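Local coordinates for fumarate lyase (Mesorhizobium sp., PDB 3C8T), which belongs to the fumarate lyase family, largely helical proteins that assemble as homotetramers, its own precise role not being established, at residues D15-R18 with E19-S22; L168-F171 with D172-A176; R203-D206 with V207-L211; S302-D305 with A306-H309; E340-L343 with G344-V348. All blocks are in the same frame, centred on the assembly; numbering follows the deposited sequence.

Overall arrangement
Contact 2 sits within a long helix and is buried; contacts 1, 3, 4 and 5 lie at helix ends, and of these contact 4 is buried and the others partly so. Contacts 2, 3 and 4 all touch the third subunit, and contact 4 meets the second as well. Contacts 3 and 5 lie on opposite sides of the chain's centre, about 49 Å apart between their own centres. Helix 104-140 touches contacts 1, 2 and 5, and helix 229-255 contacts 2, 4 and 5. Chemistry follows place: sulfur against methyl or ring in contacts 1 and 4, plain aliphatic packing in contact 5, an aromatic pair in contact 2, and an arginine over leucine in contact 3.

Contact 1. Residues D15-R18 with E19-S22; sequences DKMR and ELFS
Met17 turns its CG anti to the backbone N (chi1 -157°) and then bends at chi2 and chi3, which brings its sulfur alongside Leu20 and Phe21, one turn further on. Phe21 holds CG anti to its own carbonyl carbon, so that the ring runs the same way as the methionine. Met17 SD touches the Leu20 methyl CD2 at 3.5 Å and approaches Phe21 CE2 at 4.2 Å. It meets the ring at the edge: SD is 5.5 Å from the Phe21 ring centroid and 84° off the ring normal, a Met-aromatic contact. Met17 O lies at the same ring's edge, 3.5 Å from Phe21 CD2, and accepts from Phe21 N.

Underneath run the helical bonds Glu19 N to Asp15 O and Leu20 N to Lys16 O. Phe21 leaves helical geometry, and its N also makes a weak bond to Arg18 O. Glu19 O then takes two donors from Ser22, the backbone N and OG, the latter 2.7 Å away. Ser22 in turn is the N-cap of helix 23-43. On the outer side Arg18 NH1 bridges to Asp15 OD1 at 2.9 Å, coming from above the carboxylate plane.

Met17 and Phe21 press on helices 104-140 and 315-344, and Phe21 also on Tyr8 of the second subunit. The short helix is thus amphipathic, with sulfur and ring inward and its ion pair outward.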
loop_
_atom_site.group_PDB
_atom_site.type_symbol
_atom_site.label_atom_id
_atom_site.label_comp_id
_atom_site.label_asym_id
_atom_site.label_seq_id
_atom_site.Cartn_x
_atom_site.Cartn_y
_atom_site.Cartn_z
ATOM N N ASP A 15 -0.099 -24.241 -7.976
ATOM C CA ASP A 15 -0.099 -25.445 -7.127
ATOM C C ASP A 15 1.297 -26.030 -6.877
ATOM O O ASP A 15 1.587 -26.460 -5.760
ATOM C CB ASP A 15 -1.017 -26.516 -7.730
ATOM C CG ASP A 15 -2.486 -26.232 -7.465
ATOM O OD1 ASP A 15 -2.816 -25.173 -6.880
ATOM O OD2 ASP A 15 -3.317 -27.096 -7.823
ATOM N N LYS A 16 2.147 -26.040 -7.898
ATOM C CA LYS A 16 3.553 -26.428 -7.730
ATOM C C LYS A 16 4.291 -25.553 -6.710
ATOM O O LYS A 16 5.090 -26.040 -5.888
ATOM C CB LYS A 16 4.269 -26.342 -9.054
ATOM C CG LYS A 16 3.852 -27.408 -10.028
ATOM C CD LYS A 16 4.735 -27.316 -11.255
ATOM C CE LYS A 16 4.459 -28.474 -12.217
ATOM N NZ LYS A 16 3.097 -28.338 -12.838
ATOM N N MET A 17 3.975 -24.268 -6.737
ATOM C CA MET A 17 4.575 -23.318 -5.840
ATOM C C MET A 17 3.951 -23.441 -4.445
ATOM O O MET A 17 4.637 -23.317 -3.453
ATOM C CB MET A 17 4.494 -21.917 -6.463
ATOM C CG MET A 17 5.499 -20.940 -5.962
ATOM S SD MET A 17 7.218 -21.328 -6.149
ATOM C CE MET A 17 7.647 -20.334 -7.593
ATOM N N ARG A 18 2.673 -23.780 -4.371
ATOM C CA ARG A 18 2.078 -24.213 -3.107
ATOM C C ARG A 18 2.648 -25.542 -2.524
ATOM O O ARG A 18 2.796 -25.669 -1.297
ATOM C CB ARG A 18 0.550 -24.286 -3.223
ATOM C CG ARG A 18 -0.083 -22.915 -3.470
ATOM C CD ARG A 18 -1.533 -23.025 -3.931
ATOM N NE ARG A 18 -2.434 -23.416 -2.844
ATOM C CZ ARG A 18 -3.266 -24.454 -2.896
ATOM N NH1 ARG A 18 -3.336 -25.206 -3.996
ATOM N NH2 ARG A 18 -4.040 -24.740 -1.854
ATOM N N GLU A 19 2.960 -26.522 -3.365
ATOM C CA GLU A 19 3.574 -27.753 -2.850
ATOM C C GLU A 19 4.944 -27.433 -2.276
ATOM O O GLU A 19 5.270 -27.839 -1.172
ATOM C CB GLU A 19 3.672 -28.867 -3.899
ATOM C CG GLU A 19 4.141 -30.211 -3.250
ATOM C CD GLU A 19 4.073 -31.425 -4.192
ATOM O OE1 GLU A 19 3.040 -32.145 -4.175
ATOM O OE2 GLU A 19 5.053 -31.657 -4.955
ATOM N N LEU A 20 5.721 -26.664 -3.030
ATOM C CA LEU A 20 6.982 -26.134 -2.550
ATOM C C LEU A 20 6.989 -25.447 -1.160
ATOM O O LEU A 20 7.935 -25.618 -0.401
ATOM C CB LEU A 20 7.538 -25.194 -3.586
ATOM C CG LEU A 20 8.808 -24.517 -3.116
ATOM C CD1 LEU A 20 9.943 -25.548 -2.897
ATOM C CD2 LEU A 20 9.178 -23.424 -4.115
ATOM N N PHE A 21 5.959 -24.674 -0.827
ATOM C CA PHE A 21 5.923 -23.974 0.466
ATOM C C PHE A 21 4.994 -24.644 1.494
ATOM O O PHE A 21 4.674 -24.057 2.535
ATOM C CB PHE A 21 5.551 -22.489 0.251
ATOM C CG PHE A 21 6.698 -21.654 -0.254
ATOM C CD1 PHE A 21 7.674 -21.164 0.641
ATOM C CD2 PHE A 21 6.852 -21.409 -1.609
ATOM C CE1 PHE A 21 8.757 -20.411 0.186
ATOM C CE2 PHE A 21 7.962 -20.647 -2.083
ATOM C CZ PHE A 21 8.912 -20.160 -1.187
ATOM N N SER A 22 4.566 -25.871 1.189
ATOM C CA SER A 22 3.730 -26.654 2.097
ATOM C C SER A 22 4.504 -26.989 3.383
ATOM O O SER A 22 5.734 -26.908 3.431
ATOM C CB SER A 22 3.293 -27.956 1.402
ATOM O OG SER A 22 4.410 -28.797 1.173
#

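Contact 2. Residues L168-F171 with D172-A176; sequences LSAF and DRHAA
Aromatic contact comes first: Phe171 and His174 form a T-shaped (edge-to-face) pair, the imidazole edge directed at the phenyl face, with ring centroids 5.3 Å apart and planes at 77°. The nearest atoms are Phe171 CD1 and His174 CD2, 3.8 Å apart. Ala170 O lies over one face of the imidazole, 3.1 Å above its plane and offset toward the rim. His174 NE2 is hydrogen-bonded to Ser244 on helix 229-255, which fixes how the ring is turned.

Among charged groups, Arg173 folds back along the helix through its bend at chi3 (-63°), laying the guanidinium with one face over Ser169 O. Its NH2 meets a water at 3.2 Å that also donates to Ser169 OG, bridging the two side chains; Ser169 OG is also hydrogen-bonded to Val166 O. The NE of Arg173 makes a salt bridge with Asp229 of the third subunit. Asp172 crosses Leu168 at a slant, OD1 lying 3.6 Å from the methyl CD1, while its two oxygens are taken by Arg131 and Arg443.

Backbone bonds complete the set. Asp172 N to Leu168 O, at 2.9 Å, and Ala175 N to Phe171 O are straight, whereas His174 N divides itself weakly between Ala170 O and Phe171 O.

Such i to i+3 and i+4 packing is that of a long helix in the central helical bundle of the fumarate lyase fold, with one side turned to a neighbouring subunit.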
loop_
_atom_site.group_PDB
_atom_site.type_symbol
_atom_site.label_atom_id
_atom_site.label_comp_id
_atom_site.label_asym_id
_atom_site.label_seq_id
_atom_site.Cartn_x
_atom_site.Cartn_y
_atom_site.Cartn_z
ATOM N N LEU A 168 8.201 -8.043 -24.562
ATOM C CA LEU A 168 9.349 -8.893 -24.439
ATOM C C LEU A 168 10.569 -8.206 -23.766
ATOM O O LEU A 168 11.274 -8.835 -22.951
ATOM C CB LEU A 168 9.741 -9.418 -25.833
ATOM C CG LEU A 168 11.003 -10.285 -25.970
ATOM C CD1 LEU A 168 11.005 -11.548 -24.987
ATOM C CD2 LEU A 168 11.259 -10.678 -27.446
ATOM N N SER A 169 10.819 -6.940 -24.113
ATOM C CA SER A 169 12.005 -6.241 -23.657
ATOM C C SER A 169 12.111 -6.131 -22.141
ATOM O O SER A 169 13.212 -6.259 -21.582
ATOM C CB SER A 169 12.111 -4.860 -24.295
ATOM O OG SER A 169 11.156 -3.988 -23.724
ATOM N N ALA A 170 10.970 -5.897 -21.509
ATOM C CA ALA A 170 10.793 -5.931 -20.049
ATOM C C ALA A 170 11.207 -7.272 -19.423
ATOM O O ALA A 170 11.849 -7.297 -18.356
ATOM C CB ALA A 170 9.284 -5.626 -19.688
ATOM N N PHE A 171 10.792 -8.365 -20.061
ATOM C CA PHE A 171 11.060 -9.730 -19.550
ATOM C C PHE A 171 12.498 -10.159 -19.759
ATOM O O PHE A 171 13.061 -10.886 -18.929
ATOM C CB PHE A 171 10.058 -10.736 -20.101
ATOM C CG PHE A 171 8.714 -10.566 -19.506
ATOM C CD1 PHE A 171 8.439 -11.077 -18.230
ATOM C CD2 PHE A 171 7.749 -9.780 -20.150
ATOM C CE1 PHE A 171 7.196 -10.861 -17.633
ATOM C CE2 PHE A 171 6.523 -9.543 -19.558
ATOM C CZ PHE A 171 6.234 -10.093 -18.308
ATOM N N ASP A 172 13.106 -9.675 -20.840
ATOM C CA ASP A 172 14.551 -9.760 -20.998
ATOM C C ASP A 172 15.230 -9.082 -19.835
ATOM O O ASP A 172 16.195 -9.615 -19.320
ATOM C CB ASP A 172 14.995 -9.090 -22.301
ATOM C CG ASP A 172 14.526 -9.862 -23.559
ATOM O OD1 ASP A 172 14.289 -11.084 -23.464
ATOM O OD2 ASP A 172 14.417 -9.246 -24.638
ATOM N N ARG A 173 14.753 -7.901 -19.404
ATOM C CA ARG A 173 15.387 -7.253 -18.242
ATOM C C ARG A 173 15.115 -7.981 -16.937
ATOM O O ARG A 173 15.949 -7.919 -16.037
ATOM C CB ARG A 173 15.070 -5.759 -18.108
ATOM C CG ARG A 173 15.714 -4.865 -19.164
ATOM C CD ARG A 173 15.277 -3.376 -19.012
ATOM N NE ARG A 173 13.848 -3.133 -19.202
ATOM C CZ ARG A 173 13.282 -2.648 -20.319
ATOM N NH1 ARG A 173 14.020 -2.369 -21.407
ATOM N NH2 ARG A 173 11.953 -2.444 -20.361
ATOM N N HIS A 174 13.973 -8.663 -16.820
ATOM C CA HIS A 174 13.610 -9.295 -15.542
ATOM C C HIS A 174 14.485 -10.522 -15.376
ATOM O O HIS A 174 14.919 -10.821 -14.251
ATOM C CB HIS A 174 12.119 -9.710 -15.440
ATOM C CG HIS A 174 11.137 -8.558 -15.434
ATOM N ND1 HIS A 174 11.283 -7.448 -14.628
ATOM C CD2 HIS A 174 9.958 -8.393 -16.087
ATOM C CE1 HIS A 174 10.267 -6.625 -14.824
ATOM N NE2 HIS A 174 9.448 -7.177 -15.706
ATOM N N ALA A 175 14.729 -11.234 -16.490
ATOM C CA ALA A 175 15.677 -12.369 -16.500
ATOM C C ALA A 175 17.037 -11.998 -15.975
ATOM O O ALA A 175 17.617 -12.763 -15.195
ATOM C CB ALA A 175 15.805 -12.988 -17.876
ATOM N N ALA A 176 17.535 -10.825 -16.378
ATOM C CA ALA A 176 18.802 -10.303 -15.878
ATOM C C ALA A 176 18.741 -10.015 -14.362
ATOM O O ALA A 176 19.665 -10.379 -13.627
ATOM C CB ALA A 176 19.259 -9.066 -16.664
HETATM O O HOH W 1 11.657 -1.522 -23.439
#

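Contact 3. Residues R203-D206 with V207-L211; sequences RGLD and VQREL
At the start of helix 204-215, Arg209 reaches back from the second turn across Leu205 in the first. With CG anti to the carbonyl carbon (chi1 -69°) and the chain extended from CG to NE, the arginine's methylenes pass close to the leucine carbonyl: Arg209 CG is 3.2 Å and Arg209 CD 3.3 Å from Leu205 O. One guanidinium face then rests on Leu205 CB, 4.1 Å from the plane and toward the rim, while NH2 comes within 4.0 Å of Leu205 CD2. Asp206 OD1 is 4.4 Å from Arg209 NH1, an attraction at a distance rather than a salt bridge; NH2 makes a weak hydrogen bond to Asn438 of the third subunit.

Asp206 is committed the other way. Its OD2 receives Arg203 NE at 3.2 Å on the anti side, with the oxygen in the guanidinium plane, and Arg203 NH2 continues to Leu44 O. A carboxylate this near the helix start would probably be steadied by the helix dipole as well.

Straight i to i+4 backbone bonds build the first turns: Val207 N to Arg203 O, Gln208 N to Gly204 O, Arg209 N to Leu205 O and Glu210 N to Asp206 O. Val207 faces helix 23-43, to which Glu210 is salt-bridged through Arg43. That backbone pattern is characteristic of the N-terminal turns of an alpha-helix; the Arg203-Asp206 ion pair is an addition seen here.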
loop_
_atom_site.group_PDB
_atom_site.type_symbol
_atom_site.label_atom_id
_atom_site.label_comp_id
_atom_site.label_asym_id
_atom_site.label_seq_id
_atom_site.Cartn_x
_atom_site.Cartn_y
_atom_site.Cartn_z
ATOM N N ARG A 203 34.459 -21.241 17.540
ATOM C CA ARG A 203 34.394 -22.021 16.304
ATOM C C ARG A 203 33.162 -21.674 15.446
ATOM O O ARG A 203 32.929 -22.264 14.378
ATOM C CB ARG A 203 34.410 -23.527 16.624
ATOM C CG ARG A 203 35.507 -24.008 17.588
ATOM C CD ARG A 203 36.885 -24.049 16.947
ATOM N NE ARG A 203 36.895 -24.522 15.552
ATOM C CZ ARG A 203 36.896 -25.810 15.194
ATOM N NH1 ARG A 203 36.932 -26.141 13.907
ATOM N NH2 ARG A 203 36.849 -26.769 16.118
ATOM N N GLY A 204 32.371 -20.722 15.907
ATOM C CA GLY A 204 31.100 -20.416 15.238
ATOM C C GLY A 204 31.161 -20.147 13.744
ATOM O O GLY A 204 30.417 -20.740 12.980
ATOM N N LEU A 205 32.057 -19.261 13.327
ATOM C CA LEU A 205 32.178 -18.906 11.892
ATOM C C LEU A 205 32.632 -20.083 10.996
ATOM O O LEU A 205 32.226 -20.167 9.826
ATOM C CB LEU A 205 33.090 -17.708 11.716
ATOM C CG LEU A 205 32.446 -16.317 11.805
ATOM C CD1 LEU A 205 31.726 -16.169 13.067
ATOM C CD2 LEU A 205 33.488 -15.226 11.769
ATOM N N ASP A 206 33.465 -20.972 11.560
ATOM C CA ASP A 206 33.865 -22.229 10.898
ATOM C C ASP A 206 32.649 -23.108 10.602
ATOM O O ASP A 206 32.463 -23.587 9.488
ATOM C CB ASP A 206 34.862 -23.021 11.772
ATOM C CG ASP A 206 36.107 -22.246 12.075
ATOM O OD1 ASP A 206 36.581 -21.513 11.167
ATOM O OD2 ASP A 206 36.611 -22.351 13.226
ATOM N N VAL A 207 31.812 -23.309 11.609
ATOM C CA VAL A 207 30.568 -24.076 11.432
ATOM C C VAL A 207 29.660 -23.466 10.336
ATOM O O VAL A 207 29.196 -24.166 9.435
ATOM C CB VAL A 207 29.813 -24.175 12.753
ATOM C CG1 VAL A 207 28.479 -24.938 12.583
ATOM C CG2 VAL A 207 30.706 -24.832 13.802
ATOM N N GLN A 208 29.450 -22.153 10.428
ATOM C CA GLN A 208 28.567 -21.400 9.525
ATOM C C GLN A 208 28.991 -21.562 8.067
ATOM O O GLN A 208 28.155 -21.821 7.184
ATOM C CB GLN A 208 28.548 -19.900 9.924
ATOM C CG GLN A 208 27.564 -19.070 9.129
ATOM C CD GLN A 208 27.753 -17.606 9.324
ATOM O OE1 GLN A 208 28.498 -16.982 8.575
ATOM N NE2 GLN A 208 27.081 -17.025 10.336
ATOM N N ARG A 209 30.286 -21.401 7.827
ATOM C CA ARG A 209 30.890 -21.610 6.516
ATOM C C ARG A 209 30.839 -23.060 6.019
ATOM O O ARG A 209 30.520 -23.306 4.857
ATOM C CB ARG A 209 32.337 -21.134 6.551
ATOM C CG ARG A 209 32.452 -19.642 6.670
ATOM C CD ARG A 209 33.837 -19.255 7.130
ATOM N NE ARG A 209 33.951 -17.800 7.267
ATOM C CZ ARG A 209 34.894 -17.204 7.991
ATOM N NH1 ARG A 209 35.786 -17.939 8.653
ATOM N NH2 ARG A 209 34.932 -15.876 8.073
ATOM N N GLU A 210 31.174 -24.015 6.885
ATOM C CA GLU A 210 31.019 -25.427 6.542
ATOM C C GLU A 210 29.592 -25.808 6.162
ATOM O O GLU A 210 29.364 -26.581 5.224
ATOM C CB GLU A 210 31.503 -26.326 7.676
ATOM C CG GLU A 210 32.906 -26.778 7.502
ATOM C CD GLU A 210 33.165 -27.328 6.094
ATOM O OE1 GLU A 210 32.641 -28.430 5.756
ATOM O OE2 GLU A 210 33.890 -26.638 5.334
ATOM N N LEU A 211 28.646 -25.278 6.919
ATOM C CA LEU A 211 27.227 -25.505 6.705
ATOM C C LEU A 211 26.747 -24.944 5.362
ATOM O O LEU A 211 25.980 -25.584 4.673
ATOM C CB LEU A 211 26.431 -24.919 7.869
ATOM C CG LEU A 211 24.907 -24.988 7.807
ATOM C CD1 LEU A 211 24.474 -26.414 7.839
ATOM C CD2 LEU A 211 24.322 -24.244 8.991
#

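Contact 4. Residues S302-D305 with A306-H309; sequences SMLD and AMIH
The flat group that matters where Asp305 meets Ile308 is the Asp305 peptide carbonyl: Ile308 N stands above its plane, 52° out of it, at 3.1 Å from Asp305 O. Ile308 CG1 also comes to 3.5 Å from Asp305 O. By contrast, Ala306 N meets the Ser302 carbonyl only 19° from its plane, 2.9 Å from Ser302 O, in the ordinary helical way. The Asp305 carboxylate turns to the assembly instead: its oxygens make salt bridges with Arg297 of the second subunit and Arg297 of the third.

Between side chains the contacts are apolar. Leu304 and Met307 lie side by side, pointing the same way, with Leu304 CD2 4.1 Å from Met307 SD. Nearer the backbone, Met307 CG is 3.4 Å from Met303 O, whose bond from Met307 N is weak. Met303 CE reaches Ala306 CB at 4.4 Å, and Met303 packs on helices 229-255 and 315-344.

With the bonding slipping from i to i+4 toward i to i+3, helix 284-306 ends in a buried C-terminus, and just beyond it Ile308 is the centre of an inverse gamma turn in the loop before helix 315-344.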
loop_
_atom_site.group_PDB
_atom_site.type_symbol
_atom_site.label_atom_id
_atom_site.label_comp_id
_atom_site.label_asym_id
_atom_site.label_seq_id
_atom_site.Cartn_x
_atom_site.Cartn_y
_atom_site.Cartn_z
ATOM N N SER A 302 4.268 -5.476 2.297
ATOM C CA SER A 302 4.503 -6.163 3.582
ATOM C C SER A 302 5.970 -6.426 3.857
ATOM O O SER A 302 6.396 -6.343 4.992
ATOM C CB SER A 302 3.798 -7.534 3.654
ATOM O OG SER A 302 2.394 -7.454 3.629
ATOM N N MET A 303 6.730 -6.788 2.828
ATOM C CA MET A 303 8.169 -7.035 3.017
ATOM C C MET A 303 8.934 -5.756 3.394
ATOM O O MET A 303 9.829 -5.793 4.213
ATOM C CB MET A 303 8.818 -7.772 1.803
ATOM C CG MET A 303 8.490 -9.288 1.765
ATOM S SD MET A 303 8.909 -10.255 3.277
ATOM C CE MET A 303 10.619 -9.845 3.481
ATOM N N LEU A 304 8.557 -4.630 2.812
ATOM C CA LEU A 304 9.142 -3.349 3.221
ATOM C C LEU A 304 8.829 -3.018 4.682
ATOM O O LEU A 304 9.669 -2.476 5.377
ATOM C CB LEU A 304 8.704 -2.221 2.255
ATOM C CG LEU A 304 9.273 -2.388 0.816
ATOM C CD1 LEU A 304 8.645 -1.435 -0.157
ATOM C CD2 LEU A 304 10.779 -2.237 0.792
ATOM N N ASP A 305 7.633 -3.375 5.149
ATOM C CA ASP A 305 7.295 -3.272 6.564
ATOM C C ASP A 305 8.108 -4.253 7.438
ATOM O O ASP A 305 8.590 -3.890 8.499
ATOM C CB ASP A 305 5.785 -3.474 6.802
ATOM C CG ASP A 305 4.910 -2.366 6.161
ATOM O OD1 ASP A 305 5.296 -1.175 6.195
ATOM O OD2 ASP A 305 3.801 -2.679 5.631
ATOM N N ALA A 306 8.262 -5.490 6.978
ATOM C CA ALA A 306 8.982 -6.530 7.704
ATOM C C ALA A 306 10.471 -6.210 7.919
ATOM O O ALA A 306 11.116 -6.766 8.831
ATOM C CB ALA A 306 8.835 -7.897 6.968
ATOM N N MET A 307 11.009 -5.346 7.072
ATOM C CA MET A 307 12.398 -4.878 7.179
ATOM C C MET A 307 12.655 -4.079 8.434
ATOM O O MET A 307 13.797 -4.037 8.903
ATOM C CB MET A 307 12.765 -3.978 5.986
ATOM C CG MET A 307 12.972 -4.723 4.689
ATOM S SD MET A 307 13.566 -3.611 3.416
ATOM C CE MET A 307 15.264 -3.530 3.993
ATOM N N ILE A 308 11.627 -3.426 8.971
ATOM C CA ILE A 308 11.794 -2.657 10.225
ATOM C C ILE A 308 11.750 -3.683 11.338
ATOM O O ILE A 308 10.713 -3.894 11.968
ATOM C CB ILE A 308 10.689 -1.593 10.491
ATOM C CG1 ILE A 308 10.208 -0.894 9.214
ATOM C CG2 ILE A 308 11.139 -0.588 11.510
ATOM C CD1 ILE A 308 11.224 -0.153 8.437
ATOM N N HIS A 309 12.884 -4.336 11.540
ATOM C CA HIS A 309 12.943 -5.542 12.327
ATOM C C HIS A 309 13.914 -5.263 13.504
ATOM O O HIS A 309 15.164 -5.337 13.388
ATOM C CB HIS A 309 13.452 -6.641 11.413
ATOM C CG HIS A 309 13.469 -8.001 12.037
ATOM N ND1 HIS A 309 12.968 -9.111 11.394
ATOM C CD2 HIS A 309 13.963 -8.440 13.222
ATOM C CE1 HIS A 309 13.131 -10.175 12.159
ATOM N NE2 HIS A 309 13.743 -9.799 13.272
#

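Contact 5. Residues E340-L343 with G344-V348; sequences EFML and GGLQV
Leu346 reaches back to Met342, four residues earlier. CB starts 3.4 Å from Met342 O and 3.9 Å from Leu343 O, over carbonyls of the final turn. CG stands anti to the backbone N (chi1 -165°), which directs the branch along the methionine. From there CD1 comes down to 3.9 Å from Met342 O and 4.2 Å from Met342 CG, so the two side chains lie next to each other and point the same way.

Behind this pair the helix finishes. Gly344 N bonds to Glu340 O at 2.9 Å, the donor standing 37° above the carbonyl plane, and Gly345 N bonds to Phe341 O at 3.2 Å. Gly345 is the first to leave helical geometry; after it Leu346 N comes to 2.8 Å from Met342 O, but at an angle too poor for a hydrogen bond.

Glu340 meets Arg126 in a salt bridge on helix 104-140. That helix also receives Leu343, at Ala133, Leu134 and Leu137, while Met342 packs on helices 229-255 and 284-306. Just past the turn the chain becomes strand 347-348, paired antiparallel with strand 263-264, so the contact joins the end of helix 315-344 to a small two-stranded sheet.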
loop_
_atom_site.group_PDB
_atom_site.type_symbol
_atom_site.label_atom_id
_atom_site.label_comp_id
_atom_site.label_asym_id
_atom_site.label_seq_id
_atom_site.Cartn_x
_atom_site.Cartn_y
_atom_site.Cartn_z
ATOM N N GLU A 340 2.105 -17.458 -19.805
ATOM C CA GLU A 340 2.653 -18.536 -20.684
ATOM C C GLU A 340 1.540 -19.144 -21.581
ATOM O O GLU A 340 1.694 -19.301 -22.771
ATOM C CB GLU A 340 3.240 -19.722 -19.871
ATOM C CG GLU A 340 4.577 -19.555 -19.179
ATOM C CD GLU A 340 4.952 -20.806 -18.364
ATOM O OE1 GLU A 340 5.398 -21.807 -18.979
ATOM O OE2 GLU A 340 4.817 -20.797 -17.115
ATOM N N PHE A 341 0.440 -19.516 -20.947
ATOM C CA PHE A 341 -0.670 -20.151 -21.608
ATOM C C PHE A 341 -1.352 -19.221 -22.608
ATOM O O PHE A 341 -1.577 -19.603 -23.749
ATOM C CB PHE A 341 -1.675 -20.604 -20.550
ATOM C CG PHE A 341 -2.945 -21.150 -21.125
ATOM C CD1 PHE A 341 -2.979 -22.452 -21.645
ATOM C CD2 PHE A 341 -4.100 -20.391 -21.127
ATOM C CE1 PHE A 341 -4.158 -22.971 -22.197
ATOM C CE2 PHE A 341 -5.281 -20.905 -21.673
ATOM C CZ PHE A 341 -5.304 -22.198 -22.215
ATOM N N MET A 342 -1.657 -17.994 -22.170
ATOM C CA MET A 342 -2.379 -17.029 -22.966
ATOM C C MET A 342 -1.572 -16.586 -24.178
ATOM O O MET A 342 -2.105 -16.546 -25.288
ATOM C CB MET A 342 -2.844 -15.835 -22.118
ATOM C CG MET A 342 -3.343 -14.578 -22.913
ATOM S SD MET A 342 -3.852 -13.258 -21.802
ATOM C CE MET A 342 -2.250 -12.506 -21.329
ATOM N N LEU A 343 -0.309 -16.257 -23.955
ATOM C CA LEU A 343 0.586 -15.750 -24.995
ATOM C C LEU A 343 1.027 -16.856 -25.931
ATOM O O LEU A 343 1.259 -16.615 -27.133
ATOM C CB LEU A 343 1.831 -15.083 -24.371
ATOM C CG LEU A 343 1.552 -13.779 -23.628
ATOM C CD1 LEU A 343 2.750 -13.378 -22.730
ATOM C CD2 LEU A 343 1.149 -12.644 -24.624
ATOM N N GLY A 344 1.157 -18.062 -25.381
ATOM C CA GLY A 344 1.509 -19.209 -26.173
ATOM C C GLY A 344 0.433 -19.513 -27.202
ATOM O O GLY A 344 0.766 -19.846 -28.352
ATOM N N GLY A 345 -0.842 -19.410 -26.817
ATOM C CA GLY A 345 -1.959 -19.653 -27.736
ATOM C C GLY A 345 -2.745 -18.420 -28.165
ATOM O O GLY A 345 -3.876 -18.548 -28.654
ATOM N N LEU A 346 -2.165 -17.219 -28.013
ATOM C CA LEU A 346 -2.900 -15.978 -28.366
ATOM C C LEU A 346 -3.464 -16.016 -29.821
ATOM O O LEU A 346 -2.722 -16.345 -30.745
ATOM C CB LEU A 346 -1.994 -14.749 -28.157
ATOM C CG LEU A 346 -2.696 -13.395 -28.128
ATOM C CD1 LEU A 346 -3.595 -13.333 -26.878
ATOM C CD2 LEU A 346 -1.692 -12.241 -28.221
ATOM N N GLN A 347 -4.764 -15.720 -30.012
ATOM C CA GLN A 347 -5.332 -15.611 -31.348
ATOM C C GLN A 347 -5.173 -14.140 -31.770
ATOM O O GLN A 347 -5.635 -13.242 -31.083
ATOM C CB GLN A 347 -6.805 -16.025 -31.364
ATOM C CG GLN A 347 -7.113 -17.433 -30.755
ATOM C CD GLN A 347 -8.621 -17.656 -30.511
ATOM O OE1 GLN A 347 -9.431 -17.701 -31.473
ATOM N NE2 GLN A 347 -9.018 -17.774 -29.230
ATOM N N VAL A 348 -4.513 -13.897 -32.883
ATOM C CA VAL A 348 -4.242 -12.539 -33.365
ATOM C C VAL A 348 -5.050 -12.414 -34.631
ATOM O O VAL A 348 -5.041 -13.381 -35.418
ATOM C CB VAL A 348 -2.731 -12.363 -33.693
ATOM C CG1 VAL A 348 -2.442 -11.001 -34.331
ATOM C CG2 VAL A 348 -1.854 -12.583 -32.437
#